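Local coordinates for plasmin and fibronectin-binding protein A (Streptococcus pneumoniae, PDB 4MR0) that acts as a fibronectin-dependent adhesin and invasin of the pneumococcal surface, binding human fibronectin, plasmin, plasminogen and serum albumin, here seen in its beta-helix part, at residues F336-S339 against G343-V346; G231-N236 against D263-H268; Q288-T293 against S402-E407; V413-Y418 against D426-V431; I192-G197 against I214-G219. All blocks are in the same frame, centred on the assembly; numbering follows the deposited sequence.

Overall arrangement
Followed from the N terminus, the right-handed parallel beta-helix meets its contacts almost in series. Contact 5 closes first, joining strands 194-195 and 211-217 across the interior of an early coil. Contact 2 then seats the 231-236 loop on the end of strand 260-265. Contact 3 closes the longest loop, from strand 278-289 to the 402-407 loop, and contact 1 is nested within it, at the end of strand 329-337. Contact 4 comes last, between the end of strand 410-415 and the loop leading to strand 431-440. None of the loops cross. Contacts 1, 2 and 3 touch one another: Ser339 reaches Asp263, His404 reaches Glu344, and Ser264 pairs with Ala289. Contact 4 lies apart, its centre about 24 Å from that of contact 1.

Contact 1 (F336-S339 against G343-V346); sequences FGKS and GELV
Lys338 lies alongside Glu344 where a coil of the right-handed parallel beta-helix leaves its strand, and the pair illustrates how a solenoid turn can pack against itself. Both segments belong to the second PbH1 repeat: strand 329-337 ends, and the chain folds back until the CA atoms of Lys338 and Glu344 are 4.2 Å apart. Followed from its root, the lysine first sets CB against a peptide, 3.4 Å from Gly343 C and almost as close to Glu344 N. Its CG stands between the backbone N and the carbonyl carbon (chi1 71°), which starts the chain along the glutamate, and CD passes 3.7 Å from Glu344 OE2. A bend at the last torsion (chi4 -65°) then leaves NZ 4.7 Å from Glu344 OE2, so the opposite charges meet through water instead of directly. One water donates to Glu344 OE2 at 2.7 Å and takes a weak bond from Lys338 NZ; a second bridges the same two atoms. Val403 N also binds OE2, so the carboxylate is gripped from another loop as well. Farther in, Leu345 takes over, with CG 3.4 Å from Gly337 O and CD2 close by, while Gly337 itself is tied by backbone bonds to Phe285 and Gly287 of the adjoining strand. Phe336 stacks on Phe285 and meets Phe371, continuing a run of aromatic rings from coil to coil. In the apolar part of the contact, Leu345 CD1 comes to the edge of the Phe336 ring, in its plane, and rests 3.7 Å from Phe336 CB and equally near CD2.

Contact 2 (G231-N236 against D263-H268); sequences GTKAKN and DSYQGH
At their nearest, the backbones of 231-236 and 263-268 run with the CA atoms of Ala234 and Tyr265 6.5 Å apart, a spacing bridged by one aromatic side chain. Tyr265 carries its CG anti to the backbone N (chi1 177°), and the ring extends toward the loop. Over one face sits Ala234 CB, a CH-pi contact 3.9 Å from the ring centroid and displaced toward the rim. On the opposite face lies Gln266 CG, above the ring centre, so the tyrosine is clasped between a loop methyl and its own chain neighbour. Backbone atoms complete the fit: Ala234 N is 3.6 Å from Tyr265 CE1, and Lys233 CA approaches Tyr265 OH equally closely. The lysine bends at chi2 (-71°) and crosses the phenol at an angle. Its NZ gives a hydrogen bond to a water at 3.2 Å, and that same water lies in the ring plane, 2.6 Å from Tyr265 OH, linking the ammonium to the hydroxyl. The buried ring thus ends at a hydrated, charged rim. A long inter-strand loop folded back on the end of strand 260-265, which belongs to the first PbH1 repeat, is the kind of excursion found in the parallel beta-helices of the pectate lyase-like fold.

Contact 3 (Q288-T293 against S402-E407); sequences QALPKT and SVHYRE
Leu290 and His404 make the tight part of this contact, a methyl set on an imidazole. CD1 of the leucine lies 3.6 Å from the centroid of the His404 ring, 15° off the normal, in a CH-pi contact over one face. The ring edge is approached more closely still: Gln288 O comes within 3.0 Å of His404 CE1, in the plane of the ring, as expected for a C-H...O approach. This carbonyl has no other partner in the model, and the carbon-bound hydrogen probably offers partial compensation. A hydrogen bond between ND1 and Glu344 O helps fix the ring's rotation.

The other side is looser and wet. With Leu290 and His404 CA atoms 8.8 Å apart, the backbones do not touch, and a water in the ring plane spans part of the gap. It accepts a hydrogen bond from Leu290 N at 2.9 Å and sits 2.8 Å from His404 NE2. A bound manganese ion lies about 4 Å from the histidine side chain. Farther along the same loop, Arg406 instead forms a salt bridge with Asp296.

In the fold, strand 278-289 runs between parallel strands 260-265 and 329-337, and the loop between strands 387-396 and 410-415 reaches back along the solenoid, past the intervening coils of strands 329-337 and 364-372, to meet its end.

Contact 4 (V413-Y418 against D426-V431); sequences VNAYSY and DLNKQV
Leu427 overlaps Ser417 with both methyls: CD1 lies 3.5 Å from Ser417 OG, and CD2 rests 3.7 Å from Ser417 CB. The hydroxyl has its polar partner in Ala451 O. Next along the loop, Asn428 holds CG anti to its carbonyl carbon (chi1 -64°), which sends the amide toward the strand end. ND2 is 3.7 Å from Ala415 CB and close to Tyr416 O, though the angle there is too poor for a hydrogen bond. Water makes the polar link: one molecule accepts from Asn428 ND2 at 3.1 Å and donates to Ala415 O at 2.7 Å, while another joins Asn428 N to Tyr416 O. Two further bonds fix the rotation of the amide, ND2 to Phe381 O and Phe384 N to OD1, so the coil before it positions this group. Within its own segment, Lys429 curls back and spans the turn, its NZ forming a salt bridge to Asp426 OD1 at 2.7 Å and a hydrogen bond to Leu427 O at 2.8 Å. The loop therefore carries its own brace. Strand 410-415 is flanked by parallel strands 377-381 and 445-451; the loop after it leads to strand 431-440, the chain turning a corner at Gln430, between strands 387-396 and 462-473 on another face of the beta-helix.

Contact 5 (I192-G197 against I214-G219); sequences IVFMTG and ISYSGG
Phe194 and Tyr216 form the heart of the contact, an offset edge-to-face pair in which the tyrosine edge is turned to the phenylalanine face. The centroids are 5.1 Å apart and the planes meet at 60°, while the side chains themselves cross at about a right angle. Closest are the two CE2 atoms, Phe194 CE2 and Tyr216 CE2, at 3.5 Å; Tyr216 OH follows at 3.6 Å from Phe194 CE2. The rings reach each other from different settings: Phe194 holds CG anti to its carbonyl carbon (chi1 -62°), whereas Tyr216 holds it opposite the backbone N (chi1 -173°). A second, lighter touch joins Thr196 CG2 to Ile214 CD1 at 4.3 Å.

Around this first shell, Val193 CG1 lies 3.5 Å above one face of the Phe194 ring. Phe246 meets both aromatic residues, edge-to-face with Tyr216 and more nearly parallel to Phe194, and Ile180 touches each of them. The threonine is steadied by its hydroxyl, which is hydrogen-bonded to Gly249 N and so probably helps hold CG2 turned toward Ile214.

With CA atoms of Phe194 and Tyr216 10.4 Å apart, the strands do not pair; their side chains meet across the solenoid interior. Strand 194-195 runs parallel to strands 164-165 and 243-252, strand 211-217 to strands 170-174 and 243-252, so the long strand 243-252 is neighbour to both.

Contact 1 (F336-S339 against G343-V346)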
# COMPACT_ATOMS: atom_id res chain seq x y z
N PHE A 336 -3.34 -8.53 -5.39
CA PHE A 336 -4.00 -7.25 -5.60
C PHE A 336 -4.30 -7.07 -7.08
O PHE A 336 -3.40 -7.14 -7.92
CB PHE A 336 -3.11 -6.12 -5.10
CG PHE A 336 -2.73 -6.24 -3.65
CD1 PHE A 336 -1.79 -7.20 -3.24
CD2 PHE A 336 -3.32 -5.42 -2.69
CE1 PHE A 336 -1.46 -7.33 -1.90
CE2 PHE A 336 -2.98 -5.55 -1.34
CZ PHE A 336 -2.05 -6.50 -0.94
N GLY A 337 -5.58 -6.84 -7.40
CA GLY A 337 -5.97 -6.66 -8.79
C GLY A 337 -7.35 -6.04 -8.94
O GLY A 337 -7.76 -5.20 -8.14
N LYS A 338 -8.07 -6.46 -9.97
CA LYS A 338 -9.41 -5.94 -10.21
C LYS A 338 -10.45 -7.03 -9.97
O LYS A 338 -10.10 -8.18 -9.71
CB LYS A 338 -9.52 -5.42 -11.64
CG LYS A 338 -9.51 -6.52 -12.71
CD LYS A 338 -9.73 -5.94 -14.09
CE LYS A 338 -9.98 -7.02 -15.14
NZ LYS A 338 -8.80 -7.90 -15.35
N SER A 339 -11.72 -6.65 -10.05
CA SER A 339 -12.81 -7.60 -9.88
C SER A 339 -13.63 -7.53 -11.16
O SER A 339 -13.28 -6.79 -12.08
CB SER A 339 -13.71 -7.20 -8.71
OG SER A 339 -14.49 -6.06 -9.06
N GLY A 343 -12.43 -1.70 -11.62
CA GLY A 343 -11.06 -1.80 -12.10
C GLY A 343 -9.95 -2.06 -11.10
O GLY A 343 -10.18 -2.29 -9.91
N GLU A 344 -8.72 -2.02 -11.60
CA GLU A 344 -7.54 -2.27 -10.79
C GLU A 344 -7.35 -1.23 -9.68
O GLU A 344 -7.73 -0.07 -9.84
CB GLU A 344 -6.29 -2.30 -11.68
CG GLU A 344 -6.33 -3.32 -12.82
CD GLU A 344 -7.05 -2.81 -14.07
OE1 GLU A 344 -7.58 -1.68 -14.06
OE2 GLU A 344 -7.08 -3.56 -15.07
N LEU A 345 -6.78 -1.66 -8.56
CA LEU A 345 -6.53 -0.77 -7.44
C LEU A 345 -5.56 0.31 -7.92
O LEU A 345 -4.79 0.08 -8.85
CB LEU A 345 -5.89 -1.55 -6.28
CG LEU A 345 -6.46 -2.93 -5.94
CD1 LEU A 345 -5.67 -3.53 -4.79
CD2 LEU A 345 -7.94 -2.82 -5.58
N VAL A 346 -5.60 1.48 -7.29
CA VAL A 346 -4.71 2.57 -7.67
C VAL A 346 -3.34 2.34 -7.04
O VAL A 346 -2.32 2.29 -7.73
CB VAL A 346 -5.28 3.94 -7.20
CG1 VAL A 346 -4.31 5.06 -7.54
CG2 VAL A 346 -6.63 4.18 -7.87
O HOH W 1 -5.97 -6.01 -15.21
O HOH W 2 -7.72 -5.70 -17.18

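Contact 2 (G231-N236 against D263-H268)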
# COMPACT_ATOMS: atom_id res chain seq x y z
N GLY A 231 -21.70 6.12 -13.54
CA GLY A 231 -20.33 6.12 -13.03
C GLY A 231 -20.02 7.35 -12.19
O GLY A 231 -18.91 7.87 -12.23
N THR A 232 -21.00 7.81 -11.43
CA THR A 232 -20.83 8.99 -10.58
C THR A 232 -20.96 8.67 -9.09
O THR A 232 -20.55 9.46 -8.25
CB THR A 232 -21.88 10.06 -10.93
OG1 THR A 232 -23.19 9.56 -10.63
CG2 THR A 232 -21.82 10.41 -12.41
N LYS A 233 -21.54 7.51 -8.78
CA LYS A 233 -21.74 7.10 -7.39
C LYS A 233 -21.72 5.59 -7.24
O LYS A 233 -21.82 4.85 -8.23
CB LYS A 233 -23.09 7.61 -6.88
CG LYS A 233 -23.24 9.12 -6.81
CD LYS A 233 -22.39 9.70 -5.70
CE LYS A 233 -22.61 11.19 -5.56
NZ LYS A 233 -21.82 11.75 -4.44
N ALA A 234 -21.61 5.13 -6.00
CA ALA A 234 -21.65 3.70 -5.73
C ALA A 234 -23.11 3.33 -5.96
O ALA A 234 -24.01 3.90 -5.34
CB ALA A 234 -21.25 3.42 -4.29
N LYS A 235 -23.33 2.38 -6.86
CA LYS A 235 -24.67 1.93 -7.20
C LYS A 235 -25.58 1.55 -6.03
O LYS A 235 -26.72 2.00 -5.96
CB LYS A 235 -24.57 0.75 -8.17
CG LYS A 235 -25.90 0.12 -8.53
CD LYS A 235 -25.69 -1.00 -9.53
CE LYS A 235 -27.00 -1.69 -9.86
NZ LYS A 235 -26.81 -2.75 -10.89
N ASN A 236 -25.08 0.72 -5.11
CA ASN A 236 -25.89 0.27 -3.98
C ASN A 236 -25.77 1.08 -2.69
O ASN A 236 -26.48 0.81 -1.72
CB ASN A 236 -25.59 -1.20 -3.67
CG ASN A 236 -25.88 -2.12 -4.84
OD1 ASN A 236 -26.88 -1.96 -5.53
ND2 ASN A 236 -25.01 -3.10 -5.05
N ASP A 263 -14.49 -4.73 -4.42
CA ASP A 263 -15.06 -3.44 -4.79
C ASP A 263 -15.14 -2.31 -3.78
O ASP A 263 -16.23 -1.92 -3.34
CB ASP A 263 -16.45 -3.70 -5.37
CG ASP A 263 -16.44 -4.79 -6.42
OD1 ASP A 263 -15.63 -4.68 -7.36
OD2 ASP A 263 -17.22 -5.76 -6.30
N SER A 264 -13.99 -1.75 -3.45
CA SER A 264 -13.92 -0.63 -2.54
C SER A 264 -14.39 0.59 -3.34
O SER A 264 -14.04 0.74 -4.50
CB SER A 264 -12.47 -0.43 -2.10
OG SER A 264 -12.31 0.81 -1.44
N TYR A 265 -15.21 1.45 -2.73
CA TYR A 265 -15.65 2.66 -3.43
C TYR A 265 -14.62 3.72 -3.10
O TYR A 265 -14.65 4.31 -2.02
CB TYR A 265 -17.03 3.11 -2.94
CG TYR A 265 -17.51 4.40 -3.59
CD1 TYR A 265 -17.64 4.49 -4.98
CD2 TYR A 265 -17.83 5.52 -2.82
CE1 TYR A 265 -18.08 5.67 -5.59
CE2 TYR A 265 -18.28 6.70 -3.42
CZ TYR A 265 -18.40 6.76 -4.80
OH TYR A 265 -18.83 7.92 -5.41
N GLN A 266 -13.71 3.96 -4.05
CA GLN A 266 -12.63 4.93 -3.91
C GLN A 266 -12.16 5.05 -2.46
O GLN A 266 -12.10 6.15 -1.91
CB GLN A 266 -13.05 6.30 -4.45
CG GLN A 266 -14.27 6.93 -3.77
CD GLN A 266 -14.66 8.25 -4.41
OE1 GLN A 266 -15.58 8.93 -3.96
NE2 GLN A 266 -13.94 8.63 -5.46
N GLY A 267 -11.82 3.92 -1.85
CA GLY A 267 -11.38 3.96 -0.47
C GLY A 267 -10.29 2.98 -0.09
O GLY A 267 -9.67 2.34 -0.94
N HIS A 268 -10.06 2.89 1.22
CA HIS A 268 -9.05 2.00 1.78
C HIS A 268 -9.74 0.72 2.25
O HIS A 268 -10.64 0.78 3.08
CB HIS A 268 -8.39 2.64 3.00
CG HIS A 268 -7.86 4.02 2.75
ND1 HIS A 268 -6.80 4.26 1.90
CD2 HIS A 268 -8.22 5.21 3.27
CE1 HIS A 268 -6.52 5.55 1.92
NE2 HIS A 268 -7.37 6.15 2.74
O HOH W 3 -19.18 9.96 -3.90

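Contact 3 (Q288-T293 against S402-E407)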
# COMPACT_ATOMS: atom_id res chain seq x y z
N GLN A 288 -11.39 -1.61 -7.22
CA GLN A 288 -11.59 -0.33 -6.57
C GLN A 288 -12.35 0.53 -7.56
O GLN A 288 -11.88 0.78 -8.68
CB GLN A 288 -10.25 0.31 -6.22
CG GLN A 288 -10.39 1.67 -5.58
CD GLN A 288 -9.08 2.18 -5.02
OE1 GLN A 288 -8.07 2.25 -5.74
NE2 GLN A 288 -9.07 2.53 -3.74
N ALA A 289 -13.54 0.97 -7.17
CA ALA A 289 -14.37 1.79 -8.04
C ALA A 289 -13.95 3.25 -7.97
O ALA A 289 -13.78 3.81 -6.89
CB ALA A 289 -15.84 1.63 -7.65
N LEU A 290 -13.79 3.86 -9.15
CA LEU A 290 -13.38 5.26 -9.25
C LEU A 290 -14.40 6.02 -10.09
O LEU A 290 -14.49 5.82 -11.30
CB LEU A 290 -11.99 5.35 -9.88
CG LEU A 290 -10.88 4.51 -9.23
CD1 LEU A 290 -9.60 4.64 -10.05
CD2 LEU A 290 -10.65 4.97 -7.79
N PRO A 291 -15.19 6.91 -9.46
CA PRO A 291 -16.22 7.71 -10.14
C PRO A 291 -15.69 8.80 -11.08
O PRO A 291 -14.60 9.33 -10.89
CB PRO A 291 -17.03 8.28 -8.98
CG PRO A 291 -15.99 8.45 -7.91
CD PRO A 291 -15.21 7.16 -8.01
N LYS A 292 -16.50 9.13 -12.09
CA LYS A 292 -16.18 10.16 -13.09
C LYS A 292 -15.56 11.42 -12.49
O LYS A 292 -14.48 11.86 -12.89
CB LYS A 292 -17.45 10.62 -13.81
CG LYS A 292 -18.03 9.72 -14.89
CD LYS A 292 -19.25 10.43 -15.51
CE LYS A 292 -19.89 9.65 -16.65
NZ LYS A 292 -18.98 9.50 -17.82
N THR A 293 -16.28 11.99 -11.53
CA THR A 293 -15.92 13.23 -10.85
C THR A 293 -14.59 13.37 -10.10
O THR A 293 -14.17 14.49 -9.81
CB THR A 293 -17.05 13.61 -9.87
OG1 THR A 293 -16.65 14.76 -9.10
CG2 THR A 293 -17.36 12.45 -8.94
N SER A 402 -6.10 -2.60 -19.70
CA SER A 402 -6.35 -2.14 -18.34
C SER A 402 -7.66 -1.37 -18.23
O SER A 402 -8.00 -0.58 -19.11
CB SER A 402 -5.21 -1.24 -17.88
OG SER A 402 -3.96 -1.84 -18.12
N VAL A 403 -8.40 -1.62 -17.15
CA VAL A 403 -9.65 -0.92 -16.92
C VAL A 403 -9.27 0.49 -16.47
O VAL A 403 -9.83 1.48 -16.94
CB VAL A 403 -10.48 -1.59 -15.81
CG1 VAL A 403 -11.75 -0.80 -15.55
CG2 VAL A 403 -10.81 -3.03 -16.20
N HIS A 404 -8.30 0.56 -15.57
CA HIS A 404 -7.80 1.83 -15.06
C HIS A 404 -6.42 2.09 -15.65
O HIS A 404 -5.59 1.18 -15.73
CB HIS A 404 -7.71 1.78 -13.54
CG HIS A 404 -9.04 1.80 -12.85
ND1 HIS A 404 -9.23 1.29 -11.59
CD2 HIS A 404 -10.24 2.29 -13.24
CE1 HIS A 404 -10.49 1.46 -11.23
NE2 HIS A 404 -11.13 2.07 -12.22
N TYR A 405 -6.19 3.32 -16.08
CA TYR A 405 -4.90 3.70 -16.64
C TYR A 405 -4.63 5.16 -16.31
O TYR A 405 -5.51 6.01 -16.45
CB TYR A 405 -4.87 3.50 -18.16
CG TYR A 405 -3.49 3.74 -18.75
CD1 TYR A 405 -2.46 2.81 -18.57
CD2 TYR A 405 -3.21 4.91 -19.45
CE1 TYR A 405 -1.18 3.05 -19.06
CE2 TYR A 405 -1.93 5.16 -19.95
CZ TYR A 405 -0.92 4.23 -19.75
OH TYR A 405 0.35 4.49 -20.22
N ARG A 406 -3.41 5.44 -15.87
CA ARG A 406 -3.01 6.79 -15.51
C ARG A 406 -2.10 7.40 -16.58
O ARG A 406 -0.96 6.97 -16.76
CB ARG A 406 -2.30 6.76 -14.16
CG ARG A 406 -1.96 8.11 -13.57
CD ARG A 406 -1.69 7.98 -12.08
NE ARG A 406 -1.48 9.27 -11.44
CZ ARG A 406 -0.37 9.98 -11.52
NH1 ARG A 406 0.67 9.54 -12.24
NH2 ARG A 406 -0.28 11.14 -10.88
N GLU A 407 -2.62 8.40 -17.29
CA GLU A 407 -1.87 9.08 -18.34
C GLU A 407 -0.58 9.69 -17.83
O GLU A 407 0.40 9.79 -18.55
CB GLU A 407 -2.72 10.19 -18.98
CG GLU A 407 -3.88 9.69 -19.82
CD GLU A 407 -3.44 8.69 -20.88
OE1 GLU A 407 -2.38 8.92 -21.50
OE2 GLU A 407 -4.16 7.69 -21.09
O HOH W 4 -13.68 3.12 -11.92

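Contact 4 (V413-Y418 against D426-V431)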
# COMPACT_ATOMS: atom_id res chain seq x y z
N VAL A 413 7.11 0.79 -7.39
CA VAL A 413 7.58 0.95 -6.03
C VAL A 413 7.97 2.42 -6.02
O VAL A 413 8.79 2.85 -6.84
CB VAL A 413 8.81 0.09 -5.70
CG1 VAL A 413 9.36 0.49 -4.34
CG2 VAL A 413 8.43 -1.38 -5.66
N ASN A 414 7.38 3.19 -5.12
CA ASN A 414 7.66 4.62 -5.08
C ASN A 414 7.78 5.14 -3.66
O ASN A 414 6.78 5.49 -3.03
CB ASN A 414 6.55 5.36 -5.83
CG ASN A 414 6.82 6.84 -6.00
OD1 ASN A 414 7.82 7.36 -5.52
ND2 ASN A 414 5.91 7.54 -6.68
N ALA A 415 9.00 5.18 -3.14
CA ALA A 415 9.24 5.71 -1.79
C ALA A 415 9.61 7.16 -2.01
O ALA A 415 10.74 7.46 -2.39
CB ALA A 415 10.40 4.97 -1.12
N TYR A 416 8.66 8.05 -1.77
CA TYR A 416 8.88 9.47 -2.00
C TYR A 416 8.85 10.31 -0.73
O TYR A 416 8.68 9.79 0.37
CB TYR A 416 7.83 10.00 -2.98
CG TYR A 416 6.45 10.18 -2.39
CD1 TYR A 416 5.65 9.08 -2.07
CD2 TYR A 416 5.96 11.45 -2.12
CE1 TYR A 416 4.38 9.25 -1.50
CE2 TYR A 416 4.70 11.64 -1.55
CZ TYR A 416 3.92 10.54 -1.24
OH TYR A 416 2.68 10.74 -0.69
N SER A 417 9.01 11.62 -0.89
CA SER A 417 9.01 12.54 0.23
C SER A 417 7.79 13.46 0.21
O SER A 417 7.45 14.02 -0.83
CB SER A 417 10.29 13.38 0.21
OG SER A 417 11.44 12.56 0.31
N TYR A 418 7.15 13.60 1.36
CA TYR A 418 5.96 14.45 1.50
C TYR A 418 6.30 15.89 1.11
O TYR A 418 7.31 16.43 1.54
CB TYR A 418 5.47 14.41 2.95
CG TYR A 418 4.13 15.10 3.15
CD1 TYR A 418 2.96 14.57 2.59
CD2 TYR A 418 4.02 16.28 3.89
CE1 TYR A 418 1.72 15.19 2.76
CE2 TYR A 418 2.79 16.91 4.07
CZ TYR A 418 1.64 16.37 3.50
OH TYR A 418 0.42 16.98 3.64
N ASP A 426 11.07 13.73 8.93
CA ASP A 426 11.78 12.47 9.06
C ASP A 426 11.39 11.66 7.83
O ASP A 426 10.52 10.79 7.89
CB ASP A 426 11.31 11.74 10.33
CG ASP A 426 12.14 10.50 10.64
OD1 ASP A 426 13.04 10.16 9.85
OD2 ASP A 426 11.88 9.88 11.69
N LEU A 427 12.02 11.98 6.69
CA LEU A 427 11.73 11.29 5.44
C LEU A 427 12.21 9.84 5.48
O LEU A 427 12.98 9.46 6.36
CB LEU A 427 12.37 12.04 4.27
CG LEU A 427 11.96 13.52 4.17
CD1 LEU A 427 12.79 14.20 3.09
CD2 LEU A 427 10.47 13.64 3.86
N ASN A 428 11.74 9.04 4.53
CA ASN A 428 12.08 7.62 4.44
C ASN A 428 13.55 7.27 4.70
O ASN A 428 14.45 7.85 4.11
CB ASN A 428 11.70 7.06 3.06
CG ASN A 428 10.21 7.11 2.79
OD1 ASN A 428 9.40 6.83 3.66
ND2 ASN A 428 9.85 7.43 1.55
N LYS A 429 13.77 6.30 5.58
CA LYS A 429 15.12 5.83 5.89
C LYS A 429 15.08 4.32 6.10
O LYS A 429 14.06 3.77 6.54
CB LYS A 429 15.68 6.50 7.15
CG LYS A 429 15.91 7.99 7.01
CD LYS A 429 16.36 8.60 8.34
CE LYS A 429 16.31 10.11 8.27
NZ LYS A 429 14.92 10.57 7.99
N GLN A 430 16.19 3.65 5.80
CA GLN A 430 16.28 2.21 5.98
C GLN A 430 15.21 1.49 5.16
O GLN A 430 14.34 0.81 5.71
CB GLN A 430 16.12 1.85 7.47
CG GLN A 430 17.23 2.43 8.35
CD GLN A 430 16.93 2.30 9.83
OE1 GLN A 430 16.65 3.29 10.51
NE2 GLN A 430 16.97 1.07 10.33
N VAL A 431 15.28 1.66 3.85
CA VAL A 431 14.34 1.02 2.96
C VAL A 431 15.09 -0.00 2.13
O VAL A 431 16.10 0.32 1.49
CB VAL A 431 13.65 2.02 2.00
CG1 VAL A 431 12.73 1.28 1.04
CG2 VAL A 431 12.86 3.06 2.80
O HOH W 5 12.05 8.48 -0.30
O HOH W 6 9.64 10.29 3.12

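Contact 5 (I192-G197 against I214-G219)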
# COMPACT_ATOMS: atom_id res chain seq x y z
N ILE A 192 -17.28 1.83 6.42
CA ILE A 192 -16.25 0.84 6.69
C ILE A 192 -16.91 -0.20 7.59
O ILE A 192 -17.47 0.15 8.63
CB ILE A 192 -15.05 1.50 7.41
CG1 ILE A 192 -14.49 2.61 6.51
CG2 ILE A 192 -13.99 0.46 7.76
CD1 ILE A 192 -13.39 3.46 7.16
N VAL A 193 -16.85 -1.46 7.18
CA VAL A 193 -17.50 -2.56 7.90
C VAL A 193 -17.06 -2.86 9.33
O VAL A 193 -17.90 -3.01 10.22
CB VAL A 193 -17.41 -3.86 7.08
CG1 VAL A 193 -18.22 -4.96 7.75
CG2 VAL A 193 -17.93 -3.61 5.67
N PHE A 194 -15.75 -2.97 9.56
CA PHE A 194 -15.21 -3.29 10.88
C PHE A 194 -14.27 -2.22 11.44
O PHE A 194 -13.43 -1.69 10.71
CB PHE A 194 -14.45 -4.62 10.82
CG PHE A 194 -15.30 -5.80 10.44
CD1 PHE A 194 -16.24 -6.30 11.32
CD2 PHE A 194 -15.16 -6.39 9.19
CE1 PHE A 194 -17.03 -7.39 10.98
CE2 PHE A 194 -15.94 -7.48 8.83
CZ PHE A 194 -16.88 -7.97 9.72
N MET A 195 -14.41 -1.94 12.74
CA MET A 195 -13.56 -0.98 13.44
C MET A 195 -13.16 -1.55 14.80
O MET A 195 -13.88 -2.39 15.36
CB MET A 195 -14.28 0.34 13.64
CG MET A 195 -14.43 1.17 12.37
SD MET A 195 -15.02 2.86 12.70
CE MET A 195 -15.28 3.50 11.07
N THR A 196 -12.01 -1.13 15.33
CA THR A 196 -11.54 -1.61 16.63
C THR A 196 -11.82 -0.59 17.74
O THR A 196 -11.27 -0.68 18.84
CB THR A 196 -10.03 -1.90 16.60
OG1 THR A 196 -9.32 -0.69 16.33
CG2 THR A 196 -9.71 -2.94 15.55
N GLY A 197 -12.68 0.36 17.43
CA GLY A 197 -13.05 1.38 18.40
C GLY A 197 -14.43 1.89 18.04
O GLY A 197 -14.88 1.72 16.91
N ILE A 214 -6.79 -9.82 18.23
CA ILE A 214 -7.98 -9.92 17.39
C ILE A 214 -7.59 -10.62 16.09
O ILE A 214 -6.57 -10.30 15.49
CB ILE A 214 -8.53 -8.51 17.04
CG1 ILE A 214 -8.92 -7.77 18.32
CG2 ILE A 214 -9.73 -8.63 16.12
CD1 ILE A 214 -9.22 -6.30 18.11
N SER A 215 -8.40 -11.59 15.66
CA SER A 215 -8.10 -12.28 14.42
C SER A 215 -9.37 -12.40 13.59
O SER A 215 -10.48 -12.48 14.12
CB SER A 215 -7.50 -13.67 14.68
OG SER A 215 -8.39 -14.53 15.36
N TYR A 216 -9.20 -12.36 12.27
CA TYR A 216 -10.29 -12.46 11.32
C TYR A 216 -9.80 -13.33 10.17
O TYR A 216 -8.78 -13.02 9.55
CB TYR A 216 -10.65 -11.06 10.81
CG TYR A 216 -11.88 -10.99 9.94
CD1 TYR A 216 -11.85 -11.42 8.62
CD2 TYR A 216 -13.08 -10.48 10.45
CE1 TYR A 216 -12.99 -11.35 7.81
CE2 TYR A 216 -14.22 -10.40 9.65
CZ TYR A 216 -14.17 -10.84 8.34
OH TYR A 216 -15.29 -10.77 7.54
N SER A 217 -10.50 -14.42 9.87
CA SER A 217 -10.06 -15.32 8.81
C SER A 217 -11.18 -15.89 7.96
O SER A 217 -12.24 -16.25 8.48
CB SER A 217 -9.28 -16.50 9.42
OG SER A 217 -8.51 -16.10 10.54
N GLY A 218 -10.93 -15.98 6.66
CA GLY A 218 -11.90 -16.57 5.75
C GLY A 218 -13.00 -15.71 5.17
O GLY A 218 -13.24 -14.57 5.59
N GLY A 219 -13.67 -16.27 4.17
CA GLY A 219 -14.77 -15.59 3.52
C GLY A 219 -14.45 -14.43 2.60
O GLY A 219 -13.31 -14.24 2.14